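Local atomic coordinates of glucokinase (Leishmania braziliensis MHOM/BR/75/M2904, PDB entry 6EDI), a protein that probably phosphorylates D-glucose with ATP as the phosphate donor, acting as a dimeric glucokinase of the actin-like ATPase superfamily. Residues 36-41 with 106-110; 159-163 with 229-233; 183-187 with 386-390; 284-288 with 302-308; 323-327 with 356-360. All coordinates share one frame; numbering follows the deposited sequence.

Contact 1 (36-41 with 106-110)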
# COMPACT_ATOMS: atom_id res chain seq x y z
N TRP A 36 -2.05 -10.53 -35.12
CA TRP A 36 -2.23 -9.08 -35.01
C TRP A 36 -3.54 -8.57 -35.62
O TRP A 36 -3.99 -7.47 -35.28
CB TRP A 36 -1.04 -8.34 -35.63
CG TRP A 36 0.22 -8.60 -34.88
CD1 TRP A 36 1.32 -9.31 -35.29
CD2 TRP A 36 0.50 -8.18 -33.54
NE1 TRP A 36 2.26 -9.34 -34.29
CE2 TRP A 36 1.78 -8.66 -33.20
CE3 TRP A 36 -0.22 -7.44 -32.59
CZ2 TRP A 36 2.36 -8.41 -31.95
CZ3 TRP A 36 0.35 -7.20 -31.36
CH2 TRP A 36 1.63 -7.68 -31.05
N SER A 37 -4.13 -9.33 -36.54
CA SER A 37 -5.35 -8.89 -37.22
C SER A 37 -6.59 -8.88 -36.32
O SER A 37 -7.59 -8.24 -36.65
CB SER A 37 -5.63 -9.74 -38.47
OG SER A 37 -4.51 -9.75 -39.33
N SER A 38 -6.54 -9.58 -35.19
CA SER A 38 -7.70 -9.64 -34.31
C SER A 38 -7.38 -9.52 -32.82
O SER A 38 -6.24 -9.73 -32.40
CB SER A 38 -8.50 -10.91 -34.56
OG SER A 38 -7.82 -12.03 -34.03
N GLY A 39 -8.39 -9.20 -32.03
CA GLY A 39 -8.22 -9.06 -30.59
C GLY A 39 -7.81 -7.67 -30.15
O GLY A 39 -7.41 -6.84 -30.98
N PRO A 40 -7.89 -7.41 -28.84
CA PRO A 40 -7.48 -6.11 -28.29
C PRO A 40 -5.99 -5.92 -28.53
O PRO A 40 -5.24 -6.89 -28.57
CB PRO A 40 -7.72 -6.27 -26.79
CG PRO A 40 -8.51 -7.56 -26.61
CD PRO A 40 -8.13 -8.41 -27.78
N ILE A 41 -5.58 -4.67 -28.69
CA ILE A 41 -4.16 -4.36 -28.79
C ILE A 41 -3.77 -3.47 -27.62
O ILE A 41 -4.41 -2.46 -27.36
CB ILE A 41 -3.84 -3.63 -30.11
CG1 ILE A 41 -4.18 -4.51 -31.32
CG2 ILE A 41 -2.36 -3.22 -30.13
CD1 ILE A 41 -3.31 -5.75 -31.45
N PHE A 106 -6.47 -1.53 -37.28
CA PHE A 106 -5.56 -1.79 -36.17
C PHE A 106 -5.84 -0.89 -34.96
O PHE A 106 -6.07 -1.36 -33.84
CB PHE A 106 -4.11 -1.62 -36.62
CG PHE A 106 -3.10 -2.13 -35.64
CD1 PHE A 106 -2.96 -3.49 -35.41
CD2 PHE A 106 -2.28 -1.25 -34.94
CE1 PHE A 106 -2.02 -3.98 -34.51
CE2 PHE A 106 -1.33 -1.72 -34.04
CZ PHE A 106 -1.21 -3.09 -33.82
N LEU A 107 -5.81 0.42 -35.20
CA LEU A 107 -5.89 1.40 -34.14
C LEU A 107 -7.23 1.35 -33.40
O LEU A 107 -7.31 1.74 -32.25
CB LEU A 107 -5.62 2.81 -34.67
CG LEU A 107 -4.21 3.13 -35.18
CD1 LEU A 107 -4.15 4.55 -35.74
CD2 LEU A 107 -3.17 2.95 -34.07
N ARG A 108 -8.27 0.88 -34.07
CA ARG A 108 -9.58 0.82 -33.41
C ARG A 108 -9.61 -0.25 -32.33
O ARG A 108 -10.51 -0.25 -31.50
CB ARG A 108 -10.70 0.54 -34.42
CG ARG A 108 -10.84 1.59 -35.50
CD ARG A 108 -10.77 3.02 -34.97
NE ARG A 108 -10.97 3.96 -36.06
CZ ARG A 108 -10.02 4.30 -36.92
NH1 ARG A 108 -8.81 3.77 -36.79
NH2 ARG A 108 -10.28 5.15 -37.91
N ARG A 109 -8.64 -1.16 -32.36
CA ARG A 109 -8.59 -2.23 -31.37
C ARG A 109 -7.62 -1.92 -30.22
O ARG A 109 -7.43 -2.76 -29.34
CB ARG A 109 -8.28 -3.57 -32.02
CG ARG A 109 -9.42 -4.09 -32.92
CD ARG A 109 -9.02 -5.36 -33.62
NE ARG A 109 -7.99 -5.13 -34.63
CZ ARG A 109 -6.79 -5.69 -34.62
NH1 ARG A 109 -6.44 -6.54 -33.65
NH2 ARG A 109 -5.92 -5.41 -35.59
N VAL A 110 -7.06 -0.72 -30.22
CA VAL A 110 -6.15 -0.30 -29.15
C VAL A 110 -6.95 -0.17 -27.87
O VAL A 110 -7.81 0.70 -27.75
CB VAL A 110 -5.42 1.03 -29.45
CG1 VAL A 110 -4.55 1.46 -28.26
CG2 VAL A 110 -4.54 0.90 -30.69

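Contact 2 (159-163 with 229-233)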
# COMPACT_ATOMS: atom_id res chain seq x y z
N GLU A 159 6.01 -0.64 -10.91
CA GLU A 159 4.56 -0.76 -11.09
C GLU A 159 4.31 -1.56 -12.36
O GLU A 159 3.55 -2.55 -12.37
CB GLU A 159 3.93 0.63 -11.16
CG GLU A 159 2.44 0.65 -11.47
CD GLU A 159 1.92 2.06 -11.66
OE1 GLU A 159 2.75 2.99 -11.71
OE2 GLU A 159 0.68 2.23 -11.76
N ALA A 160 5.01 -1.18 -13.43
CA ALA A 160 4.89 -1.91 -14.68
C ALA A 160 5.36 -3.35 -14.52
O ALA A 160 4.77 -4.25 -15.09
CB ALA A 160 5.63 -1.20 -15.81
N GLY A 161 6.41 -3.57 -13.73
CA GLY A 161 6.92 -4.93 -13.52
C GLY A 161 5.91 -5.84 -12.85
O GLY A 161 5.72 -7.01 -13.22
N ALA A 162 5.25 -5.28 -11.84
CA ALA A 162 4.17 -5.98 -11.15
C ALA A 162 3.02 -6.32 -12.09
O ALA A 162 2.49 -7.44 -12.05
CB ALA A 162 3.69 -5.16 -9.98
N TYR A 163 2.63 -5.38 -12.94
CA TYR A 163 1.62 -5.70 -13.95
C TYR A 163 2.09 -6.84 -14.87
O TYR A 163 1.29 -7.63 -15.38
CB TYR A 163 1.21 -4.46 -14.76
CG TYR A 163 0.17 -3.59 -14.09
CD1 TYR A 163 -1.12 -4.06 -13.87
CD2 TYR A 163 0.47 -2.29 -13.71
CE1 TYR A 163 -2.07 -3.27 -13.25
CE2 TYR A 163 -0.48 -1.48 -13.09
CZ TYR A 163 -1.76 -1.99 -12.87
OH TYR A 163 -2.72 -1.21 -12.25
N ILE A 229 -5.22 -3.95 -8.93
CA ILE A 229 -4.62 -2.66 -9.23
C ILE A 229 -3.24 -2.66 -8.61
O ILE A 229 -3.05 -3.20 -7.53
CB ILE A 229 -5.48 -1.47 -8.72
CG1 ILE A 229 -4.83 -0.13 -9.08
CG2 ILE A 229 -5.76 -1.58 -7.20
CD1 ILE A 229 -5.78 1.06 -8.98
N VAL A 230 -2.27 -2.11 -9.32
CA VAL A 230 -0.92 -2.05 -8.77
C VAL A 230 -0.65 -0.68 -8.17
O VAL A 230 -1.03 0.35 -8.73
CB VAL A 230 0.15 -2.38 -9.83
CG1 VAL A 230 1.55 -2.14 -9.24
CG2 VAL A 230 -0.00 -3.82 -10.32
N LEU A 231 -0.01 -0.68 -7.01
CA LEU A 231 0.43 0.56 -6.39
C LEU A 231 1.94 0.54 -6.42
O LEU A 231 2.55 -0.42 -5.94
CB LEU A 231 -0.05 0.66 -4.95
CG LEU A 231 -1.49 1.12 -4.71
CD1 LEU A 231 -2.47 0.05 -5.16
CD2 LEU A 231 -1.76 1.50 -3.25
N ALA A 232 2.51 1.59 -7.00
CA ALA A 232 3.94 1.90 -6.94
C ALA A 232 4.31 2.18 -5.48
O ALA A 232 3.54 2.83 -4.77
CB ALA A 232 4.24 3.13 -7.80
N LEU A 233 5.49 1.73 -5.04
CA LEU A 233 5.90 1.89 -3.64
C LEU A 233 7.36 2.31 -3.48
O LEU A 233 8.15 2.23 -4.43
CB LEU A 233 5.68 0.58 -2.88
CG LEU A 233 4.26 0.04 -2.74
CD1 LEU A 233 4.28 -1.32 -2.09
CD2 LEU A 233 3.41 1.00 -1.90

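Contact 3 (183-187 with 386-390)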
# COMPACT_ATOMS: atom_id res chain seq x y z
N LYS A 183 5.91 -22.32 0.31
CA LYS A 183 4.47 -22.18 0.23
C LYS A 183 3.98 -21.70 1.59
O LYS A 183 4.38 -22.22 2.62
CB LYS A 183 3.85 -23.52 -0.14
CG LYS A 183 2.34 -23.55 -0.17
CD LYS A 183 1.85 -24.95 -0.50
CE LYS A 183 0.42 -25.11 -0.08
NZ LYS A 183 -0.19 -26.40 -0.53
N GLY A 184 3.12 -20.69 1.58
CA GLY A 184 2.56 -20.17 2.81
C GLY A 184 1.39 -20.98 3.32
O GLY A 184 0.74 -21.70 2.56
N THR A 185 1.11 -20.85 4.61
CA THR A 185 0.04 -21.61 5.25
C THR A 185 -1.35 -21.28 4.72
O THR A 185 -2.29 -22.06 4.89
CB THR A 185 0.01 -21.34 6.75
OG1 THR A 185 -0.02 -19.93 6.96
CG2 THR A 185 1.23 -21.91 7.43
N GLN A 186 -1.49 -20.11 4.10
CA GLN A 186 -2.79 -19.62 3.67
C GLN A 186 -3.05 -19.87 2.19
O GLN A 186 -4.11 -19.49 1.67
CB GLN A 186 -2.87 -18.11 3.94
CG GLN A 186 -4.28 -17.54 4.00
CD GLN A 186 -4.32 -16.04 4.23
OE1 GLN A 186 -3.38 -15.32 3.87
NE2 GLN A 186 -5.40 -15.56 4.83
N TRP A 187 -2.08 -20.49 1.50
CA TRP A 187 -2.22 -20.70 0.06
C TRP A 187 -3.43 -21.56 -0.30
O TRP A 187 -4.29 -21.13 -1.08
CB TRP A 187 -0.95 -21.30 -0.59
CG TRP A 187 -1.22 -21.54 -2.05
CD1 TRP A 187 -1.52 -22.73 -2.67
CD2 TRP A 187 -1.30 -20.53 -3.07
NE1 TRP A 187 -1.77 -22.52 -4.01
CE2 TRP A 187 -1.64 -21.18 -4.28
CE3 TRP A 187 -1.10 -19.15 -3.08
CZ2 TRP A 187 -1.78 -20.48 -5.48
CZ3 TRP A 187 -1.25 -18.45 -4.27
CH2 TRP A 187 -1.59 -19.12 -5.46
N SER A 386 4.17 -16.29 7.90
CA SER A 386 4.24 -17.62 7.30
C SER A 386 3.00 -17.96 6.46
O SER A 386 2.95 -19.00 5.81
CB SER A 386 4.43 -18.68 8.38
OG SER A 386 3.41 -18.59 9.35
N ARG A 387 2.00 -17.07 6.48
CA ARG A 387 0.82 -17.25 5.63
C ARG A 387 1.15 -17.06 4.16
O ARG A 387 0.43 -17.55 3.28
CB ARG A 387 -0.28 -16.27 6.02
CG ARG A 387 -0.75 -16.41 7.47
CD ARG A 387 -1.79 -15.35 7.77
NE ARG A 387 -2.33 -15.44 9.13
CZ ARG A 387 -3.32 -14.69 9.59
NH1 ARG A 387 -3.89 -13.81 8.78
NH2 ARG A 387 -3.75 -14.82 10.84
N THR A 388 2.25 -16.35 3.90
CA THR A 388 2.59 -15.88 2.56
C THR A 388 3.48 -16.84 1.77
O THR A 388 4.50 -17.33 2.26
CB THR A 388 3.27 -14.47 2.64
OG1 THR A 388 2.35 -13.55 3.24
CG2 THR A 388 3.65 -13.97 1.25
N THR A 389 3.07 -17.11 0.53
CA THR A 389 3.83 -17.93 -0.40
C THR A 389 4.87 -17.04 -1.08
O THR A 389 4.51 -16.00 -1.64
CB THR A 389 2.88 -18.54 -1.46
OG1 THR A 389 1.99 -19.46 -0.81
CG2 THR A 389 3.65 -19.27 -2.55
N PHE A 390 6.15 -17.42 -1.01
CA PHE A 390 7.22 -16.64 -1.65
C PHE A 390 7.64 -17.26 -2.96
O PHE A 390 7.74 -18.49 -3.07
CB PHE A 390 8.45 -16.50 -0.75
CG PHE A 390 8.38 -15.34 0.21
CD1 PHE A 390 7.34 -15.24 1.13
CD2 PHE A 390 9.36 -14.36 0.20
CE1 PHE A 390 7.29 -14.17 2.01
CE2 PHE A 390 9.33 -13.31 1.07
CZ PHE A 390 8.29 -13.20 1.98
O HOH W 1 -3.64 -13.16 6.06

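Contact 4 (284-288 with 302-308)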
# COMPACT_ATOMS: atom_id res chain seq x y z
N LEU A 284 26.02 -5.03 -1.29
CA LEU A 284 26.76 -6.27 -1.47
C LEU A 284 28.27 -6.01 -1.41
O LEU A 284 29.03 -6.76 -0.79
CB LEU A 284 26.39 -6.95 -2.79
CG LEU A 284 27.20 -8.24 -2.99
CD1 LEU A 284 26.92 -9.22 -1.85
CD2 LEU A 284 26.91 -8.87 -4.34
N GLU A 285 28.68 -4.92 -2.04
CA GLU A 285 30.08 -4.50 -2.00
C GLU A 285 30.53 -4.15 -0.58
O GLU A 285 31.66 -4.46 -0.18
CB GLU A 285 30.32 -3.34 -2.97
CG GLU A 285 30.03 -3.74 -4.42
CD GLU A 285 30.21 -2.63 -5.43
OE1 GLU A 285 30.57 -1.50 -5.02
OE2 GLU A 285 29.97 -2.88 -6.63
N PHE A 286 29.64 -3.51 0.18
CA PHE A 286 29.93 -3.22 1.57
C PHE A 286 30.01 -4.50 2.39
O PHE A 286 30.87 -4.65 3.27
CB PHE A 286 28.87 -2.30 2.18
CG PHE A 286 29.06 -2.06 3.65
CD1 PHE A 286 29.96 -1.10 4.09
CD2 PHE A 286 28.36 -2.81 4.58
CE1 PHE A 286 30.16 -0.88 5.45
CE2 PHE A 286 28.54 -2.60 5.94
CZ PHE A 286 29.45 -1.63 6.38
N ASN A 287 29.09 -5.42 2.12
CA ASN A 287 29.06 -6.68 2.82
C ASN A 287 30.36 -7.46 2.68
O ASN A 287 30.85 -8.08 3.63
CB ASN A 287 27.88 -7.52 2.36
CG ASN A 287 26.58 -7.08 3.03
OD1 ASN A 287 26.57 -6.07 3.74
ND2 ASN A 287 25.50 -7.82 2.79
N TYR A 288 30.93 -7.40 1.49
CA TYR A 288 32.18 -8.10 1.22
C TYR A 288 33.31 -7.58 2.09
O TYR A 288 33.99 -8.35 2.77
CB TYR A 288 32.56 -7.99 -0.26
CG TYR A 288 33.75 -8.84 -0.61
CD1 TYR A 288 33.67 -10.23 -0.58
CD2 TYR A 288 34.96 -8.27 -0.97
CE1 TYR A 288 34.76 -11.02 -0.90
CE2 TYR A 288 36.06 -9.05 -1.30
CZ TYR A 288 35.95 -10.43 -1.26
OH TYR A 288 37.05 -11.20 -1.58
N LYS A 302 36.19 -5.03 -4.36
CA LYS A 302 35.41 -5.88 -5.25
C LYS A 302 34.03 -5.30 -5.57
O LYS A 302 33.30 -4.87 -4.67
CB LYS A 302 35.24 -7.28 -4.66
CG LYS A 302 36.25 -8.32 -5.15
CD LYS A 302 37.67 -7.98 -4.77
CE LYS A 302 38.56 -9.22 -4.80
NZ LYS A 302 39.23 -9.42 -3.48
N SER A 303 33.67 -5.30 -6.85
CA SER A 303 32.35 -4.85 -7.26
C SER A 303 31.32 -5.94 -7.00
O SER A 303 31.66 -7.10 -6.77
CB SER A 303 32.34 -4.43 -8.73
OG SER A 303 32.71 -5.52 -9.56
N ALA A 304 30.05 -5.56 -7.02
CA ALA A 304 28.97 -6.51 -6.78
C ALA A 304 28.98 -7.73 -7.74
O ALA A 304 28.80 -8.87 -7.28
CB ALA A 304 27.63 -5.81 -6.79
N PRO A 305 29.19 -7.49 -9.06
CA PRO A 305 29.31 -8.64 -9.96
C PRO A 305 30.35 -9.64 -9.47
O PRO A 305 30.10 -10.85 -9.44
CB PRO A 305 29.82 -8.01 -11.26
CG PRO A 305 29.27 -6.63 -11.24
CD PRO A 305 29.23 -6.21 -9.80
N GLU A 306 31.51 -9.11 -9.06
CA GLU A 306 32.64 -9.95 -8.67
C GLU A 306 32.33 -10.78 -7.43
O GLU A 306 32.60 -11.99 -7.40
CB GLU A 306 33.87 -9.10 -8.36
CG GLU A 306 34.34 -8.17 -9.46
CD GLU A 306 35.44 -7.23 -8.96
OE1 GLU A 306 36.43 -7.74 -8.38
OE2 GLU A 306 35.30 -6.00 -9.12
N VAL A 307 31.81 -10.12 -6.40
CA VAL A 307 31.47 -10.80 -5.16
C VAL A 307 30.53 -11.96 -5.46
O VAL A 307 30.76 -13.08 -5.03
CB VAL A 307 30.85 -9.82 -4.13
CG1 VAL A 307 30.36 -10.57 -2.90
CG2 VAL A 307 31.87 -8.74 -3.73
N ALA A 308 29.48 -11.68 -6.23
CA ALA A 308 28.50 -12.69 -6.59
C ALA A 308 29.12 -13.85 -7.37
O ALA A 308 28.81 -15.02 -7.11
CB ALA A 308 27.34 -12.07 -7.37

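Contact 5 (323-327 with 356-360)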
# COMPACT_ATOMS: atom_id res chain seq x y z
N VAL A 323 27.01 -12.39 0.30
CA VAL A 323 25.77 -12.73 -0.41
C VAL A 323 24.70 -13.19 0.56
O VAL A 323 23.52 -12.80 0.44
CB VAL A 323 26.01 -13.81 -1.47
CG1 VAL A 323 24.70 -14.35 -2.02
CG2 VAL A 323 26.82 -13.25 -2.60
N ASP A 324 25.09 -14.04 1.50
CA ASP A 324 24.15 -14.56 2.49
C ASP A 324 23.54 -13.42 3.29
O ASP A 324 22.32 -13.37 3.47
CB ASP A 324 24.84 -15.56 3.42
CG ASP A 324 23.89 -16.20 4.42
OD1 ASP A 324 22.84 -16.74 4.00
OD2 ASP A 324 24.20 -16.16 5.63
N ARG A 325 24.37 -12.49 3.76
CA ARG A 325 23.87 -11.33 4.49
C ARG A 325 22.96 -10.46 3.61
O ARG A 325 21.96 -9.91 4.09
CB ARG A 325 25.00 -10.49 5.09
CG ARG A 325 24.49 -9.43 6.08
CD ARG A 325 25.53 -8.44 6.57
NE ARG A 325 26.63 -9.08 7.29
CZ ARG A 325 26.59 -9.44 8.57
NH1 ARG A 325 25.49 -9.26 9.29
NH2 ARG A 325 27.64 -10.01 9.13
N LEU A 326 23.31 -10.35 2.33
CA LEU A 326 22.53 -9.57 1.38
C LEU A 326 21.09 -10.05 1.33
O LEU A 326 20.16 -9.27 1.53
CB LEU A 326 23.14 -9.64 -0.03
CG LEU A 326 22.68 -8.53 -0.99
CD1 LEU A 326 23.35 -7.21 -0.65
CD2 LEU A 326 22.90 -8.88 -2.47
N TYR A 327 20.90 -11.34 1.08
CA TYR A 327 19.57 -11.91 1.00
C TYR A 327 18.88 -12.09 2.36
O TYR A 327 17.65 -12.08 2.44
CB TYR A 327 19.60 -13.20 0.20
CG TYR A 327 19.86 -12.90 -1.25
CD1 TYR A 327 19.12 -11.94 -1.93
CD2 TYR A 327 20.88 -13.55 -1.94
CE1 TYR A 327 19.36 -11.66 -3.26
CE2 TYR A 327 21.13 -13.27 -3.27
CZ TYR A 327 20.36 -12.32 -3.92
OH TYR A 327 20.60 -12.03 -5.23
N ASN A 356 21.42 -14.71 -9.60
CA ASN A 356 21.88 -15.34 -8.37
C ASN A 356 21.05 -16.57 -8.01
O ASN A 356 20.94 -16.94 -6.84
CB ASN A 356 21.84 -14.35 -7.22
CG ASN A 356 22.83 -13.20 -7.38
OD1 ASN A 356 23.69 -13.21 -8.25
ND2 ASN A 356 22.70 -12.21 -6.51
N SER A 357 20.46 -17.20 -9.02
CA SER A 357 19.69 -18.41 -8.80
C SER A 357 20.46 -19.46 -7.99
O SER A 357 19.87 -20.14 -7.14
CB SER A 357 19.24 -19.00 -10.13
OG SER A 357 18.35 -20.07 -9.91
N PHE A 358 21.76 -19.57 -8.26
CA PHE A 358 22.65 -20.46 -7.52
C PHE A 358 22.45 -20.39 -6.00
O PHE A 358 22.42 -21.42 -5.32
CB PHE A 358 24.13 -20.19 -7.89
CG PHE A 358 24.72 -18.98 -7.20
CD1 PHE A 358 24.60 -17.71 -7.75
CD2 PHE A 358 25.40 -19.12 -5.99
CE1 PHE A 358 25.13 -16.61 -7.11
CE2 PHE A 358 25.93 -18.02 -5.34
CZ PHE A 358 25.81 -16.76 -5.90
N TYR A 359 22.30 -19.18 -5.47
CA TYR A 359 22.11 -19.03 -4.03
C TYR A 359 20.82 -19.71 -3.58
O TYR A 359 20.80 -20.43 -2.57
CB TYR A 359 22.15 -17.55 -3.61
CG TYR A 359 21.92 -17.36 -2.12
CD1 TYR A 359 22.96 -17.52 -1.21
CD2 TYR A 359 20.67 -17.03 -1.63
CE1 TYR A 359 22.75 -17.36 0.16
CE2 TYR A 359 20.45 -16.87 -0.25
CZ TYR A 359 21.50 -17.04 0.63
OH TYR A 359 21.31 -16.88 2.00
N PHE A 360 19.74 -19.50 -4.32
CA PHE A 360 18.44 -20.00 -3.90
C PHE A 360 18.23 -21.47 -4.25
O PHE A 360 17.27 -22.09 -3.78
CB PHE A 360 17.33 -19.18 -4.51
CG PHE A 360 17.44 -17.70 -4.26
CD1 PHE A 360 16.94 -17.13 -3.10
CD2 PHE A 360 17.98 -16.87 -5.23
CE1 PHE A 360 17.03 -15.76 -2.89
CE2 PHE A 360 18.08 -15.50 -5.02
CZ PHE A 360 17.60 -14.95 -3.85

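Contact 1 (36-41 with 106-110)
Arg109 drives its guanidinium group into the bend made by residues 36-39 and is held there by backbone carbonyls. NH2 of Arg109 gives a hydrogen bond to Trp36 O (2.8 Å), lying in the plane of that carbonyl and close to the guanidinium plane, while NH1 of Arg109 reaches Gly39 O at 2.9 Å, on a lone pair. A weak bond from NH1 to Trp36 O adds to the grip, and Ser37 O sits 3.3 Å above the centre of one guanidinium face. The side chain gets there by a bend at chi3 (-69°), and its NE is tied back to Ser105 O, which helps to fix its rotation. Carbonyl oxygens thus meet the cation at its edge and over one face, an arrangement likely to stabilise its charge.

Next to the guanidinium group, Ile41 and Phe106 cross at about a right angle, with Ile41 CD1 3.8 Å from Phe106 CE1. Phe56 adds an edge-to-face partner to the Phe106 ring. The backbones join where Ile41 N donates to Arg109 O (2.7 Å, 162° at the hydrogen). A type I turn from Leu107 to Val110 brings the chain to the strand. Ile41 and Val110 then pair as a parallel beta bridge, the start of strands 41-48 and 110-117 running side by side in the mixed sheet of the N-terminal lobe, as in the actin-like ATPase fold.

Contact 2 (159-163 with 229-233)
One face of the Tyr163 ring is covered by Val230, whose CG2 methyl stands 3.4 Å from the ring centroid and only 4° off the ring normal, a CH-pi contact over the middle of the face. Val230 CB leans over the same ring nearer its outer end, 3.4 Å from Tyr163 CE2. The phenol oxygen goes past the valine to the strand backbone: Val230 N donates to Tyr163 OH at 3.1 Å along a nearly straight line (171° at the hydrogen). One residue therefore meets the tyrosine twice, through its amide and through its methyl.

The other branch, Val230 CG1, lies anti to the backbone N (chi1 173°) and enters the helix surface between Ala162 CB, 3.8 Å away, and Glu159 CG, 3.7 Å away. Glu159 passes the valine with its aliphatic part, while its OE1 accepts a bond from Asn156 N. Ala232 CB rests against the same glutamate. The second subunit also reaches this strand, its Arg204 bonding Ala232 O.

The chemistry is mainly apolar, a valine set into a helix surface made of an alanine methyl, the aliphatic part of a glutamate and a tyrosine face. With the Val230 amide satisfied from the helix side, the tyrosine is fixed at both its face and its hydroxyl.

Contact 3 (183-187 with 386-390)
Gln186 and Arg387 run obliquely across each other, their CB atoms 3.8 Å apart and their amide and guanidinium planes 62° apart. The flat ends are linked through a water, which donates to Gln186 OE1 and accepts from Arg387 NH1 at 2.8 Å, at the guanidinium edge. Gln186 is extended beyond CG, which carries its amide out to the shared water.

Thr185 turns its hydroxyl back over the start of the arginine side chain. With chi1 at 52°, OG1 sits between the backbone N and the carbonyl carbon, 3.6 Å from Arg387 CG, and makes a weak bond to Ser386 O. That carbonyl also receives Thr185 N at 2.9 Å, on a lone pair in its plane. Thr389 OG1 accepts Gly184 N at 2.9 Å (169° at the hydrogen) and lies 3.5 Å from Trp187 CB. Gly184 CA comes to 3.2 Å from Ser386 O and makes a CA-H...O contact of 3.4 Å with Arg387 O.

The type I turn Gly184-Trp187 thus folds over the approach to strand 389-393. Trp187 NE1 is held by Lys194 O. Strand 178-182, which leads into this turn, is the antiparallel edge neighbour of 389-393, with strand 345-348 on its other side and helix 317-341 packing on Phe390.

Contact 4 (284-288 with 302-308)
Glu285 OE2 takes the backbone amide of Ala304 across the contact: Ala304 N donates to it at 2.7 Å, with 145° at the hydrogen and on the anti side of the carboxylate. The glutamate chain, extended beyond CG, is what carries the oxygen there. A first-turn amide is thus satisfied by a neighbouring helix, and the negative charge there would probably interact favourably with the helix dipole.

A second carboxylate pins the same helix start from within. Ser303 N donates to Glu306 OE2 at 2.9 Å, coming from above the carboxylate plane, and Ser303 OG donates to the same oxygen on its anti side. The backbone-amide bond to the residue three positions on is one half of a capping box; the serine hydroxyl here binds the carboxylate instead of a helix amide.

The axes of segments 284-288 and 304-308, parts of helices 281-292 and 304-313, cross at 58°, 9.1 Å apart at their closest, as two packed helices of the larger lobe. Val307 faces across with both methyls: CG1 lies 3.8 Å from Leu284 CD1, and CG2 is 3.6 Å from Tyr288 CB. Leu284 CD2 reaches past it to Ala304 O at 3.5 Å.

Lys302, bent at chi2 and chi4, follows the Tyr288 ring obliquely from CB, 3.8 Å from Tyr288 CD2, to NZ, which makes a weak bond to Tyr288 OH. The stronger partner of that hydroxyl is Asp316 OD2, at the approach to helix 317-341.

Contact 5 (323-327 with 356-360)
Tyr327 reaches from helix 317-341 to residues 356-360, touching a different group at almost every step. Its CB lies 3.8 Å from Tyr359 CE2. With CG anti to the carbonyl carbon (chi1 -70°), the ring then meets two aromatics that approach it from the same side. Tyr359 comes obliquely, the ring planes inclined at 36°, and Tyr327 CD2 lies over the Tyr359 face, 3.5 Å from its CD2. Phe360 CZ stands over the centre of the Tyr327 face, 3.8 Å from Tyr327 CE1, so that the edge of the phenylalanine is directed at the tyrosine face in an edge-to-face pair with planes 52° apart. At the tip, Tyr327 OH accepts a hydrogen bond from Asn356 ND2; the modelled separation of 2.5 Å is very short, and its exact length is doubtful. Asn356 CB is also close to this hydroxyl.

Tyr359 slides past Tyr327 in the opposite direction and returns a bond to the first helix: its OH donates to Asp324 OD1 at 2.5 Å, on the anti lone pair. Val323 CG1 packs on Tyr359 CD1 at 3.7 Å.

The three aromatics form a buried cluster between helices. Leu369 of helix 363-373 touches all three, helix 304-313 lies against Val323 and Asn356, and Arg392 of strand 389-393 packs against Phe360.

From the N terminus, contact 1 closes first, joining the entry to strand 41-48 with that to 110-117 in the first mixed sheet. Contact 2 follows after contact 1 has closed and sets helix 157-170 against strand 227-233 of the second sheet. Contact 3 opens at 183-187, before contact 2 has closed, so the two cross; both reach the second sheet, their centres about 21 Å apart. Its long loop, ending at 386-390, encloses contacts 4 and 5, which succeed one another. These two touch, Asn287 and Leu284 meeting residues 325-326, and bring together helices 281-292, 304-313 and 317-341 and the short helical turn about 357-361, on the side of the chain's centre opposite contact 1.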